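Local coordinates for protein cytochrome C-550 (Paracoccus versutus, PDB 2BH4) that carries a covalently bound heme c and probably shuttles electrons between redox partners, here as the ferric form of an axial-ligand variant, at residues V21-G26 with N38-V43; R45-V50 with L60-K65. The protein carries 1 engineered substitution. One frame throughout, in Å; residues are numbered along the deposited sequence. Where two conformers were deposited one is given.

Contact 1: residues V21-G26 with N38-V43; sequences VQAPDG and NLYGVV. With HEC (heme c), chain B.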
loop_
_atom_site.group_PDB
_atom_site.type_symbol
_atom_site.label_atom_id
_atom_site.label_comp_id
_atom_site.label_asym_id
_atom_site.label_seq_id
_atom_site.Cartn_x
_atom_site.Cartn_y
_atom_site.Cartn_z
ATOM N N VAL A 21 -4.095 8.280 -5.854
ATOM C CA VAL A 21 -2.673 8.467 -6.150
ATOM C C VAL A 21 -2.585 9.924 -6.588
ATOM O O VAL A 21 -3.000 10.283 -7.704
ATOM C CB VAL A 21 -2.167 7.514 -7.244
ATOM C CG1 VAL A 21 -0.686 7.755 -7.523
ATOM C CG2 VAL A 21 -2.401 6.060 -6.827
ATOM N N GLN A 22 -2.114 10.760 -5.674
ATOM C CA GLN A 22 -2.052 12.208 -5.886
ATOM C C GLN A 22 -0.668 12.735 -5.527
ATOM O O GLN A 22 -0.159 12.503 -4.437
ATOM C CB GLN A 22 -3.124 12.897 -5.037
ATOM C CG GLN A 22 -3.326 14.360 -5.376
ATOM C CD GLN A 22 -4.303 15.025 -4.424
ATOM O OE1 GLN A 22 -3.935 15.459 -3.332
ATOM N NE2 GLN A 22 -5.561 15.093 -4.833
ATOM N N ALA A 23 -0.055 13.459 -6.455
ATOM C CA ALA A 23 1.289 13.977 -6.223
ATOM C C ALA A 23 1.329 15.093 -5.166
ATOM O O ALA A 23 0.296 15.691 -4.866
ATOM C CB ALA A 23 1.882 14.443 -7.534
ATOM N N PRO A 24 2.506 15.336 -4.554
ATOM C CA PRO A 24 2.601 16.378 -3.513
ATOM C C PRO A 24 2.111 17.760 -3.942
ATOM O O PRO A 24 1.716 18.552 -3.076
ATOM C CB PRO A 24 4.093 16.390 -3.170
ATOM C CG PRO A 24 4.534 14.989 -3.466
ATOM C CD PRO A 24 3.793 14.636 -4.723
ATOM N N ASP A 25 2.098 18.048 -5.243
ATOM C CA ASP A 25 1.583 19.343 -5.733
ATOM C C ASP A 25 0.065 19.342 -5.989
ATOM O O ASP A 25 -0.494 20.312 -6.518
ATOM C CB ASP A 25 2.357 19.803 -6.983
ATOM C CG ASP A 25 2.057 18.982 -8.217
ATOM O OD1 ASP A 25 1.259 18.028 -8.147
ATOM O OD2 ASP A 25 2.616 19.321 -9.289
ATOM N N GLY A 26 -0.602 18.258 -5.602
ATOM C CA GLY A 26 -2.053 18.145 -5.727
ATOM C C GLY A 26 -2.576 17.517 -7.004
ATOM O O GLY A 26 -3.767 17.273 -7.139
ATOM N N ASN A 38 -3.280 8.015 0.707
ATOM C CA ASN A 38 -2.715 8.308 -0.606
ATOM C C ASN A 38 -1.548 7.342 -0.842
ATOM O O ASN A 38 -0.687 7.158 0.036
ATOM C CB ASN A 38 -2.211 9.754 -0.595
ATOM C CG ASN A 38 -1.784 10.281 -1.963
ATOM O OD1 ASN A 38 -1.722 9.577 -2.972
ATOM N ND2 ASN A 38 -1.535 11.583 -2.002
ATOM N N LEU A 39 -1.548 6.722 -2.021
ATOM C CA LEU A 39 -0.510 5.751 -2.384
ATOM C C LEU A 39 0.562 6.312 -3.304
ATOM O O LEU A 39 1.506 5.590 -3.631
ATOM C CB LEU A 39 -1.128 4.462 -2.959
ATOM C CG LEU A 39 -2.011 3.668 -1.990
ATOM C CD1 LEU A 39 -2.609 2.446 -2.644
ATOM C CD2 LEU A 39 -1.250 3.286 -0.742
ATOM N N TYR A 40 0.456 7.580 -3.703
ATOM C CA TYR A 40 1.577 8.199 -4.384
ATOM C C TYR A 40 2.802 8.046 -3.483
ATOM O O TYR A 40 2.758 8.373 -2.309
ATOM C CB TYR A 40 1.377 9.691 -4.646
ATOM C CG TYR A 40 2.637 10.338 -5.191
ATOM C CD1 TYR A 40 3.648 10.788 -4.343
ATOM C CD2 TYR A 40 2.840 10.432 -6.560
ATOM C CE1 TYR A 40 4.830 11.329 -4.859
ATOM C CE2 TYR A 40 3.987 10.983 -7.081
ATOM C CZ TYR A 40 4.982 11.428 -6.241
ATOM O OH TYR A 40 6.124 11.969 -6.798
ATOM N N GLY A 41 3.944 7.665 -4.057
ATOM C CA GLY A 41 5.158 7.573 -3.260
ATOM C C GLY A 41 5.243 6.473 -2.233
ATOM O O GLY A 41 6.135 6.493 -1.391
ATOM N N VAL A 42 4.345 5.501 -2.293
ATOM C CA VAL A 42 4.323 4.456 -1.281
ATOM C C VAL A 42 5.543 3.538 -1.339
ATOM O O VAL A 42 5.982 3.016 -0.307
ATOM C CB VAL A 42 3.001 3.647 -1.308
ATOM C CG1 VAL A 42 2.885 2.799 -2.574
ATOM C CG2 VAL A 42 2.858 2.811 -0.045
ATOM N N VAL A 43 6.099 3.314 -2.533
ATOM C CA VAL A 43 7.260 2.427 -2.617
ATOM C C VAL A 43 8.453 3.105 -1.950
ATOM O O VAL A 43 8.846 4.232 -2.328
ATOM C CB VAL A 43 7.583 2.014 -4.050
ATOM C CG1 VAL A 43 8.775 1.059 -4.060
ATOM C CG2 VAL A 43 6.369 1.378 -4.709
HETATM FE FE HEC B . -5.485 -0.422 0.786
HETATM C CHA HEC B . -3.624 0.500 3.474
HETATM C CHB HEC B . -2.635 -0.770 -1.066
HETATM C CHC HEC B . -7.309 -1.724 -1.809
HETATM C CHD HEC B . -8.375 0.478 2.355
HETATM N NA HEC B . -3.520 -0.184 1.146
HETATM C C1A HEC B . -2.926 0.188 2.332
HETATM C C2A HEC B . -1.496 0.210 2.203
HETATM C C3A HEC B . -1.227 -0.151 0.938
HETATM C C4A HEC B . -2.487 -0.405 0.255
HETATM C CMA HEC B . 0.164 -0.288 0.314
HETATM C CAA HEC B . -0.516 0.633 3.304
HETATM C CBA HEC B . -0.323 2.142 3.170
HETATM C CGA HEC B . 0.568 2.795 4.200
HETATM O O1A HEC B . 0.602 4.070 4.214
HETATM O O2A HEC B . 1.252 2.094 4.994
HETATM N NB HEC B . -5.056 -1.114 -1.091
HETATM C C1B HEC B . -3.814 -1.090 -1.686
HETATM C C2B HEC B . -3.958 -1.575 -3.042
HETATM C C3B HEC B . -5.233 -1.886 -3.225
HETATM C C4B HEC B . -5.970 -1.575 -2.015
HETATM C CMB HEC B . -2.801 -1.677 -4.048
HETATM C CAB HEC B . -5.867 -2.490 -4.495
HETATM C CBB HEC B . -5.370 -3.715 -4.843
HETATM N NC HEC B . -7.433 -0.586 0.342
HETATM C C1C HEC B . -8.008 -1.187 -0.739
HETATM C C2C HEC B . -9.448 -1.104 -0.643
HETATM C C3C HEC B . -9.773 -0.497 0.505
HETATM C C4C HEC B . -8.500 -0.144 1.124
HETATM C CMC HEC B . -10.402 -1.663 -1.718
HETATM C CAC HEC B . -11.173 -0.155 1.088
HETATM C CBC HEC B . -12.164 -1.084 1.174
HETATM N ND HEC B . -5.926 0.342 2.582
HETATM C C1D HEC B . -7.205 0.609 3.050
HETATM C C2D HEC B . -7.140 0.986 4.444
HETATM C C3D HEC B . -5.696 0.982 4.787
HETATM C C4D HEC B . -4.977 0.555 3.580
HETATM C CMD HEC B . -8.273 1.356 5.405
HETATM C CAD HEC B . -5.144 1.266 6.197
HETATM C CBD HEC B . -4.932 -0.145 6.781
HETATM C CGD HEC B . -4.802 -0.173 8.301
HETATM O O1D HEC B . -4.684 0.914 8.909
HETATM O O2D HEC B . -4.782 -1.281 8.896
#

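Contact 2: residues R45-V50 with L60-K65; sequences RKIASV and LEVAEK. With HEC (heme c), chain B.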
loop_
_atom_site.group_PDB
_atom_site.type_symbol
_atom_site.label_atom_id
_atom_site.label_comp_id
_atom_site.label_asym_id
_atom_site.label_seq_id
_atom_site.Cartn_x
_atom_site.Cartn_y
_atom_site.Cartn_z
ATOM N N ARG A 45 8.324 4.030 1.196
ATOM C CA ARG A 45 7.772 4.852 2.280
ATOM C C ARG A 45 7.723 4.075 3.590
ATOM O O ARG A 45 7.325 2.913 3.618
ATOM C CB ARG A 45 6.353 5.321 1.915
ATOM C CG ARG A 45 5.759 6.359 2.840
ATOM C CD ARG A 45 4.533 7.010 2.197
ATOM N NE ARG A 45 3.332 6.179 2.274
ATOM C CZ ARG A 45 2.229 6.357 1.548
ATOM N NH1 ARG A 45 2.203 7.243 0.560
ATOM N NH2 ARG A 45 1.180 5.567 1.754
ATOM N N LYS A 46 8.099 4.734 4.687
ATOM C CA LYS A 46 7.939 4.121 6.015
ATOM C C LYS A 46 6.527 3.575 6.197
ATOM O O LYS A 46 5.543 4.230 5.855
ATOM C CB LYS A 46 8.259 5.130 7.116
ATOM C CG LYS A 46 8.113 4.592 8.517
ATOM C CD LYS A 46 8.391 5.700 9.550
ATOM C CE LYS A 46 7.890 5.355 10.928
ATOM N NZ LYS A 46 8.421 4.122 11.462
ATOM N N ILE A 47 6.434 2.359 6.726
ATOM C CA ILE A 47 5.136 1.743 6.998
ATOM C C ILE A 47 4.271 2.676 7.841
ATOM O O ILE A 47 4.725 3.209 8.858
ATOM C CB ILE A 47 5.309 0.414 7.775
ATOM C CG1 ILE A 47 6.257 -0.554 7.051
ATOM C CG2 ILE A 47 3.980 -0.257 8.035
ATOM C CD1 ILE A 47 5.796 -1.036 5.716
ATOM N N ALA A 48 3.011 2.844 7.428
ATOM C CA ALA A 48 2.005 3.574 8.217
ATOM C C ALA A 48 2.469 4.949 8.672
ATOM O O ALA A 48 2.397 5.270 9.873
ATOM C CB ALA A 48 1.561 2.718 9.402
ATOM N N SER A 49 2.901 5.771 7.716
ATOM C CA SER A 49 3.485 7.086 8.041
ATOM C C SER A 49 2.829 8.293 7.374
ATOM O O SER A 49 3.339 9.423 7.507
ATOM C CB SER A 49 4.985 7.090 7.736
ATOM O OG SER A 49 5.254 6.909 6.355
ATOM N N VAL A 50 1.702 8.091 6.700
ATOM C CA VAL A 50 1.031 9.224 6.062
ATOM C C VAL A 50 0.429 10.150 7.127
ATOM O O VAL A 50 -0.355 9.723 7.966
ATOM C CB VAL A 50 -0.038 8.751 5.069
ATOM C CG1 VAL A 50 -0.814 9.934 4.511
ATOM C CG2 VAL A 50 0.633 7.982 3.932
ATOM N N LEU A 60 0.176 -0.087 12.793
ATOM C CA LEU A 60 0.958 0.805 13.655
ATOM C C LEU A 60 1.983 0.020 14.473
ATOM O O LEU A 60 3.099 0.493 14.716
ATOM C CB LEU A 60 0.040 1.633 14.568
ATOM C CG LEU A 60 -0.789 2.718 13.883
ATOM C CD1 LEU A 60 -1.795 3.300 14.869
ATOM C CD2 LEU A 60 0.101 3.786 13.305
ATOM N N GLU A 61 1.608 -1.179 14.911
ATOM C CA GLU A 61 2.522 -2.033 15.675
ATOM C C GLU A 61 3.666 -2.509 14.808
ATOM O O GLU A 61 4.812 -2.548 15.243
ATOM C CB GLU A 61 1.781 -3.211 16.282
ATOM C CG GLU A 61 2.673 -4.097 17.127
ATOM C CD GLU A 61 1.907 -5.151 17.926
ATOM O OE1 GLU A 61 0.738 -4.917 18.292
ATOM O OE2 GLU A 61 2.498 -6.207 18.204
ATOM N N VAL A 62 3.376 -2.808 13.550
ATOM C CA VAL A 62 4.442 -3.174 12.623
ATOM C C VAL A 62 5.465 -2.051 12.570
ATOM O O VAL A 62 6.647 -2.291 12.696
ATOM C CB VAL A 62 3.915 -3.452 11.187
ATOM C CG1 VAL A 62 5.098 -3.666 10.216
ATOM C CG2 VAL A 62 3.021 -4.670 11.174
ATOM N N ALA A 63 4.993 -0.821 12.387
ATOM C CA ALA A 63 5.896 0.311 12.267
ATOM C C ALA A 63 6.645 0.564 13.571
ATOM O O ALA A 63 7.845 0.823 13.533
ATOM C CB ALA A 63 5.139 1.543 11.817
ATOM N N GLU A 64 5.935 0.492 14.692
ATOM C CA GLU A 64 6.518 0.755 16.022
ATOM C C GLU A 64 7.651 -0.183 16.340
ATOM O O GLU A 64 8.699 0.248 16.867
ATOM C CB GLU A 64 5.451 0.625 17.110
ATOM C CG GLU A 64 5.960 0.819 18.555
ATOM C CD GLU A 64 5.032 0.245 19.622
ATOM O OE1 GLU A 64 3.950 -0.288 19.288
ATOM O OE2 GLU A 64 5.407 0.312 20.819
ATOM N N LYS A 65 7.451 -1.460 16.036
ATOM C CA LYS A 65 8.418 -2.498 16.393
ATOM C C LYS A 65 9.535 -2.653 15.373
ATOM O O LYS A 65 10.558 -3.274 15.652
ATOM C CB LYS A 65 7.683 -3.812 16.624
ATOM C CG LYS A 65 6.857 -3.784 17.900
ATOM C CD LYS A 65 5.687 -4.722 17.825
ATOM C CE LYS A 65 6.064 -6.195 17.765
ATOM N NZ LYS A 65 4.871 -6.991 17.340
HETATM FE FE HEC B . -5.485 -0.422 0.786
HETATM C CHA HEC B . -3.624 0.500 3.474
HETATM C CHB HEC B . -2.635 -0.770 -1.066
HETATM C CHC HEC B . -7.309 -1.724 -1.809
HETATM C CHD HEC B . -8.375 0.478 2.355
HETATM N NA HEC B . -3.520 -0.184 1.146
HETATM C C1A HEC B . -2.926 0.188 2.332
HETATM C C2A HEC B . -1.496 0.210 2.203
HETATM C C3A HEC B . -1.227 -0.151 0.938
HETATM C C4A HEC B . -2.487 -0.405 0.255
HETATM C CMA HEC B . 0.164 -0.288 0.314
HETATM C CAA HEC B . -0.516 0.633 3.304
HETATM C CBA HEC B . -0.323 2.142 3.170
HETATM C CGA HEC B . 0.568 2.795 4.200
HETATM O O1A HEC B . 0.602 4.070 4.214
HETATM O O2A HEC B . 1.252 2.094 4.994
HETATM N NB HEC B . -5.056 -1.114 -1.091
HETATM C C1B HEC B . -3.814 -1.090 -1.686
HETATM C C2B HEC B . -3.958 -1.575 -3.042
HETATM C C3B HEC B . -5.233 -1.886 -3.225
HETATM C C4B HEC B . -5.970 -1.575 -2.015
HETATM C CMB HEC B . -2.801 -1.677 -4.048
HETATM C CAB HEC B . -5.867 -2.490 -4.495
HETATM C CBB HEC B . -5.370 -3.715 -4.843
HETATM N NC HEC B . -7.433 -0.586 0.342
HETATM C C1C HEC B . -8.008 -1.187 -0.739
HETATM C C2C HEC B . -9.448 -1.104 -0.643
HETATM C C3C HEC B . -9.773 -0.497 0.505
HETATM C C4C HEC B . -8.500 -0.144 1.124
HETATM C CMC HEC B . -10.402 -1.663 -1.718
HETATM C CAC HEC B . -11.173 -0.155 1.088
HETATM C CBC HEC B . -12.164 -1.084 1.174
HETATM N ND HEC B . -5.926 0.342 2.582
HETATM C C1D HEC B . -7.205 0.609 3.050
HETATM C C2D HEC B . -7.140 0.986 4.444
HETATM C C3D HEC B . -5.696 0.982 4.787
HETATM C C4D HEC B . -4.977 0.555 3.580
HETATM C CMD HEC B . -8.273 1.356 5.405
HETATM C CAD HEC B . -5.144 1.266 6.197
HETATM C CBD HEC B . -4.932 -0.145 6.781
HETATM C CGD HEC B . -4.802 -0.173 8.301
HETATM O O1D HEC B . -4.684 0.914 8.909
HETATM O O2D HEC B . -4.782 -1.281 8.896
HETATM O O HOH W 1 8.213 3.589 14.245
#

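Contact 1: residues V21-G26 with N38-V43
N38 reaches across to the backbone of Q22 and makes both hydrogen bonds of this contact with its side-chain amide. A chi1 of -171° swings the amide clear of the asparagine's main-chain N, and CB leads to a CG lying close to the Q22 peptide groups. From there the two tips divide the work. OD1 takes the amide N of Q22 at 3.0 Å; ND2 gives its hydrogen to Q22 O at 2.9 Å, arriving in the carbonyl plane on a lone pair. OD1 also accepts Y40 N, two residues on in its own segment, which closes an Asx turn. The two donors come to OD1 from opposite faces of the amide plane, and with ND2 bonded as well the rotation of the group is fixed by three bonds.

Next along the loop, Y40 is laid against the start of the A23-G26 turn, a type I beta turn. Its CB sits 3.2 Å from Q22 O. Beyond it the tyrosine was modelled in two conformers; in the one described here CG and CD2 meet A23 CA, CE1 meets P24 CD, and OH at the tip is 4.1 Å from P24 CD. A23 CA then lies 4.0 Å from the ring centroid and P24 CD 3.9 Å, both as CH-pi contacts over one face. V21 CG1 packs 3.9 Å from Y40 CA, while L39 turns to the heme and brings CD1 to 3.6 Å from HEC CHB. The side-chain NE2 of Q22 turns away and hydrogen-bonds D28.

An asparagine amide thus stands in for a strand partner, using its C=O and N-H as a peptide would to satisfy the N-H and C=O of Q22, while Y40 packs on the adjoining residues.

Contact 2: residues R45-V50 with L60-K65
The loop, extended at K46 and I47 and turning at A48, runs past one side of the helix ending in L60-K65, with the CA atoms of I47 and A63 5.5 Å apart and those of A48 and L60 6.2 Å. A63 fills the middle: its CB meets I47 O at 3.4 Å and lies alongside I47 CB, a close approach consistent with the small side chain of A63. I47 CG2, anti to the backbone N, touches V62 CG1 at 4.2 Å, and A48 CB meets L60 CD2.

The polar link is indirect. K46 runs out extended and bends at its last torsion (chi4 57°), and a water accepts from NZ at 2.8 Å and donates to A63 O at 2.9 Å. The loop's other business is the heme: R45 NH2 bonds HEC O1A at 2.9 Å, with V50 CG2 over one face of the guanidinium, and A48 N bonds HEC O2A, so both oxygens of one propionate are held by this segment.

I47 also packs on M69, W71 and I59. The contact thus joins the propionate-binding loop to helix 57-65, whose V62 packs on L87, K90 and T91 of helix 83-91.

In the fold
From the N terminus the chain passes helix 5-11 and strand 21-22, makes the A23-G26 turn, and comes back at N38 to close a loop in contact 1. It then runs directly into R45-V50 and continues through the same long loop into helix 57-65, whose later part closes contact 2. The two closures are in series, neither enclosing the other, with centres about 17 Å apart. They meet where R45 NH1 probably hydrogen-bonds N38 O at 2.9 Å. Both also touch the heme, contact 1 at the macrocycle and contact 2 at a propionate. V42 and V43 pack on L115 and A116 of helix 108-117, tying that helix to the loop.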